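Protocatechuate decarboxylase (PDB 5O3M) decarboxylates protocatechuate (3,4-dihydroxybenzoate) to catechol as a UbiD-type enzyme dependent on prenylated flavin, and can also carboxylate catechols at the para position. Local coordinates at residues 127-132 and 274-279; 187-192 and 238-243; 202-207 and 212-217; 226-231 and 322-327. All blocks are in the same frame, centred on the assembly; numbering follows the deposited sequence.

All four contacts lie in the Rift-related domain of this UbiD-type enzyme. Six strands of this domain, 168-177, 185-196, 199-202, 323-331, 283-289 and 224-230, pair in a closed ring. Contact 4 forms part of the barrel interior. Contact 1 belongs to a small sheet outside strand 224-230, and side chains of that strand bond to its backbone. Contact 2 joins the barrel to helix 234-240, and contact 3 packs helix 209-219 on the segment before it. Centres are 14 to 22 Å apart. Along the chain, contact 3 falls within the span of contact 2, and contact 2 within that of contact 1. Contact 4 crosses both spans. The contacts thus tie near and distant parts of the chain into one domain.

Contact 1: 127-132 and 274-279; sequences PVVVPA and PEKAIA
V129 and V130 meet K276 and A279 through side chains alone. No hydrogen bond runs directly between 127-132 and 274-279. Two apolar touches make the contact. In the first, one methyl of V129 comes against the aliphatic chain of K276. V129 CG2 is 3.9 Å from K276 CE, and the two side chains cross at about a right angle. The lysine chain is bent at chi2 and again at chi4 (-64°). These bends lay its last methylene against the valine instead of sending the chain straight out. In the second touch, V130 CG2 is 3.9 Å from A279 CB. This methyl is the valine branch held between the backbone N and the carbonyl carbon. The pair extends the contact past the end of strand 276-278.

The polar groups bond within 274-279 or to residues outside the two segments. K276 NZ bonds to Q269 OE1, so the ammonium end is held by the middle strand. The backbone N of K276 bonds to E275 OE1 at 2.9 Å, with an N-H...O angle of 156°. It meets the carboxylate on the anti side, 23° out of its plane. E275 OE1 also bonds to Y251 OH, and E275 OE2 to S177 OG. Bonds at both oxygens should limit rotation of this buried carboxylate.

Backbone bonds place the two segments on either side of strand 266-269. V128 and V130 bond to L267, and A277 bonds to V268. The arrangement is that of the outer strands of a three-stranded mixed sheet and the residues that follow them, meeting by side chains past the central strand.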
loop_
_atom_site.group_PDB
_atom_site.type_symbol
_atom_site.label_atom_id
_atom_site.label_comp_id
_atom_site.label_asym_id
_atom_site.label_seq_id
_atom_site.Cartn_x
_atom_site.Cartn_y
_atom_site.Cartn_z
ATOM N N PRO A 127 23.608 -32.604 37.615
ATOM C CA PRO A 127 24.954 -33.180 37.500
ATOM C C PRO A 127 25.517 -33.529 38.868
ATOM O O PRO A 127 24.991 -33.141 39.918
ATOM C CB PRO A 127 25.773 -32.076 36.823
ATOM C CG PRO A 127 25.033 -30.804 37.150
ATOM C CD PRO A 127 23.577 -31.169 37.271
ATOM N N VAL A 128 26.618 -34.288 38.834
ATOM C CA VAL A 128 27.283 -34.796 40.025
ATOM C C VAL A 128 28.782 -34.568 39.895
ATOM O O VAL A 128 29.349 -34.605 38.795
ATOM C CB VAL A 128 26.980 -36.295 40.253
ATOM C CG1 VAL A 128 25.487 -36.509 40.382
ATOM C CG2 VAL A 128 27.530 -37.129 39.102
ATOM N N VAL A 129 29.425 -34.330 41.035
ATOM C CA VAL A 129 30.867 -34.143 41.091
ATOM C C VAL A 129 31.519 -35.482 41.394
ATOM O O VAL A 129 31.033 -36.245 42.235
ATOM C CB VAL A 129 31.251 -33.088 42.141
ATOM C CG1 VAL A 129 32.767 -32.971 42.208
ATOM C CG2 VAL A 129 30.612 -31.738 41.812
ATOM N N VAL A 130 32.615 -35.772 40.697
ATOM C CA VAL A 130 33.338 -37.034 40.824
ATOM C C VAL A 130 34.803 -36.724 41.097
ATOM O O VAL A 130 35.275 -35.637 40.724
ATOM C CB VAL A 130 33.199 -37.895 39.560
ATOM C CG1 VAL A 130 31.740 -38.213 39.286
ATOM C CG2 VAL A 130 33.825 -37.179 38.378
ATOM N N PRO A 131 35.549 -37.632 41.737
ATOM C CA PRO A 131 36.980 -37.390 41.973
ATOM C C PRO A 131 37.765 -37.438 40.671
ATOM O O PRO A 131 37.278 -37.892 39.633
ATOM C CB PRO A 131 37.400 -38.521 42.928
ATOM C CG PRO A 131 36.367 -39.589 42.741
ATOM C CD PRO A 131 35.080 -38.874 42.385
ATOM N N ALA A 132 39.012 -36.953 40.751
ATOM C CA ALA A 132 39.854 -36.815 39.567
ATOM C C ALA A 132 40.060 -38.138 38.840
ATOM O O ALA A 132 40.254 -38.149 37.616
ATOM C CB ALA A 132 41.210 -36.228 39.959
ATOM N N PRO A 274 39.924 -22.790 40.337
ATOM C CA PRO A 274 38.804 -23.202 41.215
ATOM C C PRO A 274 37.450 -23.175 40.502
ATOM O O PRO A 274 36.611 -22.289 40.686
ATOM C CB PRO A 274 38.879 -22.174 42.347
ATOM C CG PRO A 274 39.402 -20.928 41.665
ATOM C CD PRO A 274 40.381 -21.416 40.621
ATOM N N GLU A 275 37.218 -24.178 39.656
ATOM C CA GLU A 275 35.997 -24.232 38.863
ATOM C C GLU A 275 35.886 -25.614 38.233
ATOM O O GLU A 275 36.899 -26.263 37.954
ATOM C CB GLU A 275 35.985 -23.136 37.790
ATOM C CG GLU A 275 34.759 -23.142 36.886
ATOM C CD GLU A 275 33.476 -22.859 37.637
ATOM O OE1 GLU A 275 32.764 -23.831 37.969
ATOM O OE2 GLU A 275 33.183 -21.668 37.892
ATOM N N LYS A 276 34.648 -26.058 38.030
ATOM C CA LYS A 276 34.400 -27.412 37.557
ATOM C C LYS A 276 34.708 -27.531 36.067
ATOM O O LYS A 276 34.708 -26.547 35.324
ATOM C CB LYS A 276 32.945 -27.819 37.812
ATOM C CG LYS A 276 32.517 -27.796 39.271
ATOM C CD LYS A 276 33.383 -28.735 40.123
ATOM C CE LYS A 276 33.000 -28.697 41.609
ATOM N NZ LYS A 276 33.236 -27.367 42.233
ATOM N N ALA A 277 34.971 -28.770 35.637
ATOM C CA ALA A 277 35.111 -29.116 34.230
ATOM C C ALA A 277 34.274 -30.357 33.944
ATOM O O ALA A 277 33.875 -31.074 34.865
ATOM C CB ALA A 277 36.575 -29.359 33.856
ATOM N N ILE A 278 33.996 -30.603 32.663
ATOM C CA ILE A 278 33.260 -31.804 32.265
ATOM C C ILE A 278 34.206 -33.000 32.353
ATOM O O ILE A 278 35.201 -33.077 31.624
ATOM C CB ILE A 278 32.664 -31.670 30.855
ATOM C CG1 ILE A 278 31.764 -30.430 30.750
ATOM C CG2 ILE A 278 31.821 -32.906 30.509
ATOM C CD1 ILE A 278 30.510 -30.512 31.585
ATOM N N ALA A 279 33.894 -33.940 33.249
ATOM C CA ALA A 279 34.843 -35.005 33.569
ATOM C C ALA A 279 35.161 -35.888 32.364
ATOM O O ALA A 279 36.291 -36.386 32.242
ATOM C CB ALA A 279 34.307 -35.856 34.724
#

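Contact 2: 187-192 and 238-243; sequences VTIHRL and IGACFE
T188 OG1 and H190 NE2 form a hydrogen bond of 2.9 Å on one side of strand 185-196. The hydroxyl oxygen lies at the edge of the imidazole, in its plane. H190 ND1 bonds to F203 O, so both ring nitrogens are held, which should fix the rotation of the ring.

The residue between them, I189, points the other way and makes the contact with 238-243. I189 CD1 touches C241 SG at 3.7 Å. Its CG1 lies anti to the carbonyl carbon (chi1 -60°), and the chain then runs on extended (chi2 -177°). This carries the terminal methyl out to the sulfur. Further back, I189 CG1 is 4.4 Å from A240 CB, a looser apolar touch. V187, two residues earlier on the same strand face, also points toward 238-243. L173 of the adjacent strand packs against V187, I189 and A240.

Helix 234-240 therefore packs on the outside of the Rift-related barrel, against strands 168-177 and 185-196. Here the chain turns, with C241 N bonded to I238 O (3.1 Å) and F242 N to G239 O (3.3 Å).

Beyond the barrel, this turn meets helix 344-366. I238 touches L350, C241 touches P354, and F242 touches L353 and A357. The C241 side chain comes within about 4 Å of a bound pentane-1,5-diol, whose pocket includes L350 and C170.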
loop_
_atom_site.group_PDB
_atom_site.type_symbol
_atom_site.label_atom_id
_atom_site.label_comp_id
_atom_site.label_asym_id
_atom_site.label_seq_id
_atom_site.Cartn_x
_atom_site.Cartn_y
_atom_site.Cartn_z
ATOM N N VAL A 187 26.423 -22.257 32.228
ATOM C CA VAL A 187 26.924 -23.196 31.230
ATOM C C VAL A 187 26.535 -22.633 29.870
ATOM O O VAL A 187 25.343 -22.554 29.550
ATOM C CB VAL A 187 26.338 -24.603 31.405
ATOM C CG1 VAL A 187 26.965 -25.553 30.396
ATOM C CG2 VAL A 187 26.505 -25.094 32.844
ATOM N N THR A 188 27.526 -22.286 29.057
ATOM C CA THR A 188 27.300 -21.546 27.825
ATOM C C THR A 188 28.269 -22.012 26.742
ATOM O O THR A 188 29.397 -22.426 27.033
ATOM C CB THR A 188 27.457 -20.040 28.082
ATOM O OG1 THR A 188 28.644 -19.820 28.848
ATOM C CG2 THR A 188 26.273 -19.503 28.870
ATOM N N ILE A 189 27.819 -21.947 25.487
ATOM C CA ILE A 189 28.639 -22.304 24.330
ATOM C C ILE A 189 29.213 -21.030 23.733
ATOM O O ILE A 189 28.499 -20.029 23.570
ATOM C CB ILE A 189 27.841 -23.085 23.268
ATOM C CG1 ILE A 189 27.276 -24.378 23.844
ATOM C CG2 ILE A 189 28.720 -23.442 22.078
ATOM C CD1 ILE A 189 26.527 -25.221 22.813
ATOM N N HIS A 190 30.504 -21.071 23.412
ATOM C CA HIS A 190 31.206 -19.956 22.809
ATOM C C HIS A 190 32.125 -20.489 21.718
ATOM O O HIS A 190 32.461 -21.676 21.675
ATOM C CB HIS A 190 32.060 -19.181 23.828
ATOM C CG HIS A 190 31.300 -18.649 25.004
ATOM N ND1 HIS A 190 31.046 -17.305 25.177
ATOM C CD2 HIS A 190 30.774 -19.273 26.087
ATOM C CE1 HIS A 190 30.380 -17.123 26.303
ATOM N NE2 HIS A 190 30.204 -18.301 26.877
ATOM N N ARG A 191 32.522 -19.586 20.835
ATOM C CA ARG A 191 33.690 -19.749 19.990
ATOM C C ARG A 191 34.824 -18.899 20.569
ATOM O O ARG A 191 34.578 -17.910 21.269
ATOM C CB ARG A 191 33.367 -19.346 18.547
ATOM C CG ARG A 191 33.167 -17.840 18.332
ATOM C CD ARG A 191 32.700 -17.563 16.910
ATOM N NE ARG A 191 32.647 -16.133 16.603
ATOM C CZ ARG A 191 31.914 -15.613 15.615
ATOM N NH1 ARG A 191 31.170 -16.414 14.854
ATOM N NH2 ARG A 191 31.918 -14.295 15.386
ATOM N N LEU A 192 36.070 -19.310 20.308
ATOM C CA LEU A 192 37.247 -18.622 20.843
ATOM C C LEU A 192 38.350 -18.582 19.795
ATOM O O LEU A 192 38.656 -19.610 19.178
ATOM C CB LEU A 192 37.778 -19.317 22.108
ATOM C CG LEU A 192 36.818 -19.552 23.279
ATOM C CD1 LEU A 192 36.102 -20.889 23.125
ATOM C CD2 LEU A 192 37.548 -19.487 24.603
ATOM N N ILE A 238 23.608 -29.880 22.698
ATOM C CA ILE A 238 22.232 -29.578 22.299
ATOM C C ILE A 238 21.435 -29.053 23.490
ATOM O O ILE A 238 20.810 -27.988 23.422
ATOM C CB ILE A 238 21.579 -30.822 21.665
ATOM C CG1 ILE A 238 22.164 -31.057 20.267
ATOM C CG2 ILE A 238 20.048 -30.700 21.627
ATOM C CD1 ILE A 238 21.693 -32.319 19.613
ATOM N N GLY A 239 21.482 -29.771 24.611
ATOM C CA GLY A 239 20.730 -29.343 25.779
ATOM C C GLY A 239 21.191 -28.016 26.353
ATOM O O GLY A 239 20.395 -27.282 26.950
ATOM N N ALA A 240 22.471 -27.687 26.187
ATOM C CA ALA A 240 22.988 -26.428 26.711
ATOM C C ALA A 240 22.452 -25.211 25.962
ATOM O O ALA A 240 22.562 -24.089 26.471
ATOM C CB ALA A 240 24.519 -26.427 26.659
ATOM N N CYS A 241 21.922 -25.397 24.754
ATOM C CA CYS A 241 21.382 -24.277 23.991
ATOM C C CYS A 241 19.973 -23.890 24.425
ATOM O O CYS A 241 19.419 -22.946 23.868
ATOM C CB CYS A 241 21.372 -24.602 22.496
ATOM S SG CYS A 241 22.993 -24.912 21.775
ATOM N N PHE A 242 19.386 -24.597 25.386
ATOM C CA PHE A 242 18.050 -24.316 25.886
ATOM C C PHE A 242 18.158 -23.522 27.179
ATOM O O PHE A 242 19.091 -23.724 27.959
ATOM C CB PHE A 242 17.275 -25.616 26.133
ATOM C CG PHE A 242 16.840 -26.326 24.872
ATOM C CD1 PHE A 242 17.767 -26.959 24.054
ATOM C CD2 PHE A 242 15.495 -26.372 24.510
ATOM C CE1 PHE A 242 17.362 -27.614 22.877
ATOM C CE2 PHE A 242 15.079 -27.035 23.357
ATOM C CZ PHE A 242 16.019 -27.661 22.534
ATOM N N GLU A 243 17.216 -22.600 27.391
ATOM C CA GLU A 243 17.174 -21.850 28.640
ATOM C C GLU A 243 16.895 -22.790 29.803
ATOM O O GLU A 243 16.133 -23.752 29.677
ATOM C CB GLU A 243 16.100 -20.757 28.583
ATOM C CG GLU A 243 16.463 -19.570 27.704
ATOM C CD GLU A 243 17.740 -18.874 28.160
ATOM O OE1 GLU A 243 17.889 -18.658 29.386
ATOM O OE2 GLU A 243 18.599 -18.556 27.299
#

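Contact 3: 202-207 and 212-217; sequences MFLAAG and VFRQKA
L204 and R214 make the closer touch between 202-207 and helix 209-219. L204 CD1 lies 3.9 Å from R214 CD and 4.0 Å from R214 NE. The two side chains cross obliquely. A second touch lies at the other end, where V212 CG2 is 4.1 Å from G207 O.

R214 reaches L204 by way of a chain with CG anti to the backbone N (chi1 -161°) and a bend at chi3 (57°). The guanidinium is then held within its own helix. R214 NE forms a salt bridge with E211 OE1, and R214 NH1 one with E218 OE1. L204 is flanked by I210, E211 and P322. G207 has positive phi (81°) where the chain turns into the helix. Inside the helix, K216 N bonds to V212 O at 3.2 Å and A217 N bonds to F213 O at 3.0 Å.

The arginine is buried, and its charge is probably neutralised by E211 and E218. The contact with L204 itself uses the aliphatic part of the arginine, with the neighbouring NE at its margin, and is therefore mainly van der Waals packing.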
loop_
_atom_site.group_PDB
_atom_site.type_symbol
_atom_site.label_atom_id
_atom_site.label_comp_id
_atom_site.label_asym_id
_atom_site.label_seq_id
_atom_site.Cartn_x
_atom_site.Cartn_y
_atom_site.Cartn_z
ATOM N N MET A 202 37.473 -14.155 23.621
ATOM C CA MET A 202 36.175 -14.800 23.786
ATOM C C MET A 202 35.086 -13.737 23.848
ATOM O O MET A 202 35.152 -12.820 24.675
ATOM C CB MET A 202 36.158 -15.661 25.051
ATOM C CG MET A 202 34.889 -16.479 25.228
ATOM S SD MET A 202 34.774 -17.331 26.818
ATOM C CE MET A 202 34.237 -18.929 26.250
ATOM N N PHE A 203 34.086 -13.855 22.982
ATOM C CA PHE A 203 32.917 -12.990 23.060
ATOM C C PHE A 203 31.892 -13.598 24.010
ATOM O O PHE A 203 31.544 -14.778 23.886
ATOM C CB PHE A 203 32.279 -12.780 21.685
ATOM C CG PHE A 203 31.007 -11.996 21.744
ATOM C CD1 PHE A 203 31.036 -10.627 21.927
ATOM C CD2 PHE A 203 29.778 -12.631 21.657
ATOM C CE1 PHE A 203 29.859 -9.896 22.001
ATOM C CE2 PHE A 203 28.594 -11.907 21.735
ATOM C CZ PHE A 203 28.636 -10.541 21.905
ATOM N N LEU A 204 31.406 -12.790 24.949
ATOM C CA LEU A 204 30.322 -13.177 25.846
ATOM C C LEU A 204 29.138 -12.245 25.604
ATOM O O LEU A 204 29.292 -11.023 25.667
ATOM C CB LEU A 204 30.766 -13.118 27.316
ATOM C CG LEU A 204 32.074 -13.814 27.711
ATOM C CD1 LEU A 204 33.200 -12.805 27.828
ATOM C CD2 LEU A 204 31.914 -14.583 29.011
ATOM N N ALA A 205 27.964 -12.817 25.319
ATOM C CA ALA A 205 26.799 -11.996 24.989
ATOM C C ALA A 205 26.417 -11.112 26.171
ATOM O O ALA A 205 26.347 -11.577 27.312
ATOM C CB ALA A 205 25.614 -12.878 24.584
ATOM N N ALA A 206 26.171 -9.830 25.896
ATOM C CA ALA A 206 25.806 -8.898 26.953
ATOM C C ALA A 206 24.591 -9.404 27.732
ATOM O O ALA A 206 23.643 -9.943 27.157
ATOM C CB ALA A 206 25.527 -7.513 26.357
ATOM N N GLY A 207 24.635 -9.248 29.060
ATOM C CA GLY A 207 23.547 -9.659 29.926
ATOM C C GLY A 207 23.506 -11.131 30.281
ATOM O O GLY A 207 22.816 -11.503 31.242
ATOM N N VAL A 212 28.028 -11.446 33.196
ATOM C CA VAL A 212 27.731 -10.651 34.348
ATOM C C VAL A 212 28.678 -11.040 35.463
ATOM O O VAL A 212 29.067 -10.217 36.257
ATOM C CB VAL A 212 26.288 -10.863 34.786
ATOM C CG1 VAL A 212 26.145 -10.602 36.249
ATOM C CG2 VAL A 212 25.371 -9.977 33.995
ATOM N N PHE A 213 29.051 -12.300 35.526
ATOM C CA PHE A 213 30.004 -12.727 36.506
ATOM C C PHE A 213 31.312 -12.027 36.151
ATOM O O PHE A 213 31.962 -11.463 36.987
ATOM C CB PHE A 213 30.267 -14.214 36.423
ATOM C CG PHE A 213 29.096 -15.083 36.705
ATOM C CD1 PHE A 213 27.987 -14.612 37.318
ATOM C CD2 PHE A 213 29.139 -16.399 36.371
ATOM C CE1 PHE A 213 26.942 -15.439 37.587
ATOM C CE2 PHE A 213 28.105 -17.228 36.640
ATOM C CZ PHE A 213 27.001 -16.748 37.244
ATOM N N ARG A 214 31.693 -12.084 34.897
ATOM C CA ARG A 214 32.925 -11.473 34.462
ATOM C C ARG A 214 33.060 -10.012 34.813
ATOM O O ARG A 214 34.069 -9.593 35.309
ATOM C CB ARG A 214 33.091 -11.637 32.973
ATOM C CG ARG A 214 34.499 -11.443 32.506
ATOM C CD ARG A 214 34.568 -11.154 31.037
ATOM N NE ARG A 214 33.796 -10.000 30.687
ATOM C CZ ARG A 214 34.177 -8.767 30.909
ATOM N NH1 ARG A 214 35.314 -8.531 31.474
ATOM N NH2 ARG A 214 33.411 -7.778 30.558
ATOM N N GLN A 215 32.049 -9.236 34.491
ATOM C CA GLN A 215 32.052 -7.804 34.790
ATOM C C GLN A 215 32.215 -7.540 36.283
ATOM O O GLN A 215 32.957 -6.634 36.678
ATOM C CB GLN A 215 30.770 -7.160 34.274
ATOM C CG GLN A 215 30.750 -6.973 32.779
ATOM C CD GLN A 215 29.358 -6.712 32.256
ATOM O OE1 GLN A 215 28.364 -7.074 32.890
ATOM N NE2 GLN A 215 29.273 -6.084 31.092
ATOM N N LYS A 216 31.516 -8.310 37.124
ATOM C CA LYS A 216 31.633 -8.146 38.572
ATOM C C LYS A 216 33.044 -8.453 39.046
ATOM O O LYS A 216 33.550 -7.812 39.973
ATOM C CB LYS A 216 30.632 -9.050 39.291
ATOM C CG LYS A 216 30.836 -9.132 40.803
ATOM C CD LYS A 216 29.878 -10.138 41.439
ATOM C CE LYS A 216 28.447 -9.939 40.956
ATOM N NZ LYS A 216 27.498 -10.790 41.721
ATOM N N ALA A 217 33.686 -9.451 38.433
ATOM C CA ALA A 217 35.081 -9.724 38.753
ATOM C C ALA A 217 35.985 -8.619 38.219
ATOM O O ALA A 217 36.951 -8.223 38.880
ATOM C CB ALA A 217 35.490 -11.089 38.193
#

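Contact 4: 226-231 and 322-327; sequences ITINMG and PVIKVK
I226 and I228 meet I324 inside the closed six-stranded barrel of the Rift-related domain. Strands 224-230 and 323-331 do not pair directly here. Strand 283-289 lies between them and pairs with both, so the contact is made by side chains pointing inward.

At the start of the second segment, P322 packs on L204, and its carbonyl bonds to the backbone N of M202. This ties the segment to strand 199-202. I324, two residues on, carries the contact. Its CG1 is anti to the carbonyl carbon (chi1 -64°), and an extended chi2 sends CD1 into the interior. There I324 CD1 meets I228 CD1 at 3.8 Å, the two side chains reaching tip to tip. I228 CG1 lies 3.9 Å from the same I324 CD1. I226 approaches differently, its side chain crossing that of I324 at about a right angle. I226 CD1 is 4.1 Å from I324 CD1. M202 touches all three isoleucines, and L192 also packs on I324 CD1 and I228. The touches between the two segments are all between apolar carbons. K325 points elsewhere, and its NZ forms a salt bridge with D198 OD1. V326 packs on L200.

T227 and N229, which alternate with the isoleucines of strand 224-230, face out of the barrel. T227 OG1 bonds to K276 O, and N229 OD1 bonds to I278 N, which fastens the neighbouring small sheet. N229 ND2 bonds to L173 O and also donates to T227 OG1 at 3.3 Å, with the hydroxyl oxygen 17° out of the amide plane.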
loop_
_atom_site.group_PDB
_atom_site.type_symbol
_atom_site.label_atom_id
_atom_site.label_comp_id
_atom_site.label_asym_id
_atom_site.label_seq_id
_atom_site.Cartn_x
_atom_site.Cartn_y
_atom_site.Cartn_z
ATOM N N ILE A 226 37.530 -19.923 34.777
ATOM C CA ILE A 226 36.631 -20.474 33.778
ATOM C C ILE A 226 37.241 -21.776 33.280
ATOM O O ILE A 226 38.460 -21.973 33.346
ATOM C CB ILE A 226 36.426 -19.439 32.642
ATOM C CG1 ILE A 226 35.478 -19.948 31.563
ATOM C CG2 ILE A 226 37.754 -19.050 32.031
ATOM C CD1 ILE A 226 35.178 -18.891 30.529
ATOM N N THR A 227 36.389 -22.693 32.830
ATOM C CA THR A 227 36.839 -23.833 32.040
ATOM C C THR A 227 36.078 -23.857 30.723
ATOM O O THR A 227 34.888 -23.511 30.670
ATOM C CB THR A 227 36.664 -25.191 32.769
ATOM O OG1 THR A 227 35.286 -25.390 33.128
ATOM C CG2 THR A 227 37.559 -25.278 34.012
ATOM N N ILE A 228 36.780 -24.254 29.665
ATOM C CA ILE A 228 36.228 -24.369 28.325
ATOM C C ILE A 228 36.306 -25.841 27.953
ATOM O O ILE A 228 37.404 -26.374 27.750
ATOM C CB ILE A 228 36.996 -23.512 27.311
ATOM C CG1 ILE A 228 37.163 -22.064 27.814
ATOM C CG2 ILE A 228 36.350 -23.616 25.948
ATOM C CD1 ILE A 228 35.867 -21.259 27.899
ATOM N N ASN A 229 35.154 -26.495 27.850
ATOM C CA ASN A 229 35.082 -27.934 27.647
ATOM C C ASN A 229 34.674 -28.246 26.208
ATOM O O ASN A 229 33.660 -27.738 25.721
ATOM C CB ASN A 229 34.094 -28.554 28.638
ATOM C CG ASN A 229 34.450 -28.255 30.092
ATOM O OD1 ASN A 229 35.045 -29.085 30.771
ATOM N ND2 ASN A 229 34.079 -27.074 30.570
ATOM N N MET A 230 35.449 -29.095 25.535
ATOM C CA MET A 230 35.238 -29.390 24.124
ATOM C C MET A 230 35.332 -30.890 23.885
ATOM O O MET A 230 36.176 -31.563 24.477
ATOM C CB MET A 230 36.268 -28.670 23.262
ATOM C CG MET A 230 36.371 -27.187 23.572
ATOM S SD MET A 230 37.540 -26.365 22.478
ATOM C CE MET A 230 39.074 -27.071 23.069
ATOM N N GLY A 231 34.475 -31.403 22.997
ATOM C CA GLY A 231 34.432 -32.825 22.703
ATOM C C GLY A 231 33.476 -33.533 23.637
ATOM O O GLY A 231 33.905 -34.193 24.585
ATOM N N PRO A 322 37.363 -9.541 25.539
ATOM C CA PRO A 322 38.089 -10.019 26.723
ATOM C C PRO A 322 38.973 -11.213 26.375
ATOM O O PRO A 322 38.768 -11.904 25.372
ATOM C CB PRO A 322 36.971 -10.412 27.695
ATOM C CG PRO A 322 35.774 -10.700 26.803
ATOM C CD PRO A 322 35.906 -9.792 25.615
ATOM N N VAL A 323 39.962 -11.460 27.232
ATOM C CA VAL A 323 40.998 -12.465 26.993
ATOM C C VAL A 323 40.937 -13.530 28.083
ATOM O O VAL A 323 40.902 -13.201 29.275
ATOM C CB VAL A 323 42.395 -11.816 26.950
ATOM C CG1 VAL A 323 43.489 -12.849 27.226
ATOM C CG2 VAL A 323 42.609 -11.138 25.608
ATOM N N ILE A 324 40.932 -14.801 27.683
ATOM C CA ILE A 324 41.171 -15.904 28.613
ATOM C C ILE A 324 42.677 -16.156 28.688
ATOM O O ILE A 324 43.312 -16.501 27.682
ATOM C CB ILE A 324 40.435 -17.187 28.197
ATOM C CG1 ILE A 324 38.922 -17.007 28.228
ATOM C CG2 ILE A 324 40.810 -18.323 29.136
ATOM C CD1 ILE A 324 38.168 -18.266 27.829
ATOM N N LYS A 325 43.245 -15.984 29.880
ATOM C CA LYS A 325 44.613 -16.401 30.159
ATOM C C LYS A 325 44.587 -17.873 30.574
ATOM O O LYS A 325 43.949 -18.233 31.572
ATOM C CB LYS A 325 45.229 -15.512 31.241
ATOM C CG LYS A 325 46.617 -15.934 31.716
ATOM C CD LYS A 325 47.679 -15.791 30.630
ATOM C CE LYS A 325 47.887 -14.346 30.219
ATOM N NZ LYS A 325 49.181 -14.168 29.499
ATOM N N VAL A 326 45.257 -18.721 29.797
ATOM C CA VAL A 326 45.200 -20.169 29.988
ATOM C C VAL A 326 46.180 -20.585 31.082
ATOM O O VAL A 326 47.384 -20.329 30.983
ATOM C CB VAL A 326 45.505 -20.901 28.676
ATOM C CG1 VAL A 326 45.591 -22.401 28.919
ATOM C CG2 VAL A 326 44.436 -20.554 27.605
ATOM N N LYS A 327 45.664 -21.243 32.121
ATOM C CA LYS A 327 46.499 -21.804 33.177
ATOM C C LYS A 327 46.796 -23.284 32.979
ATOM O O LYS A 327 47.806 -23.768 33.489
ATOM C CB LYS A 327 45.843 -21.618 34.553
ATOM C CG LYS A 327 45.463 -20.183 34.906
ATOM C CD LYS A 327 46.675 -19.331 35.266
ATOM C CE LYS A 327 46.576 -18.851 36.711
ATOM N NZ LYS A 327 47.410 -17.640 36.994
#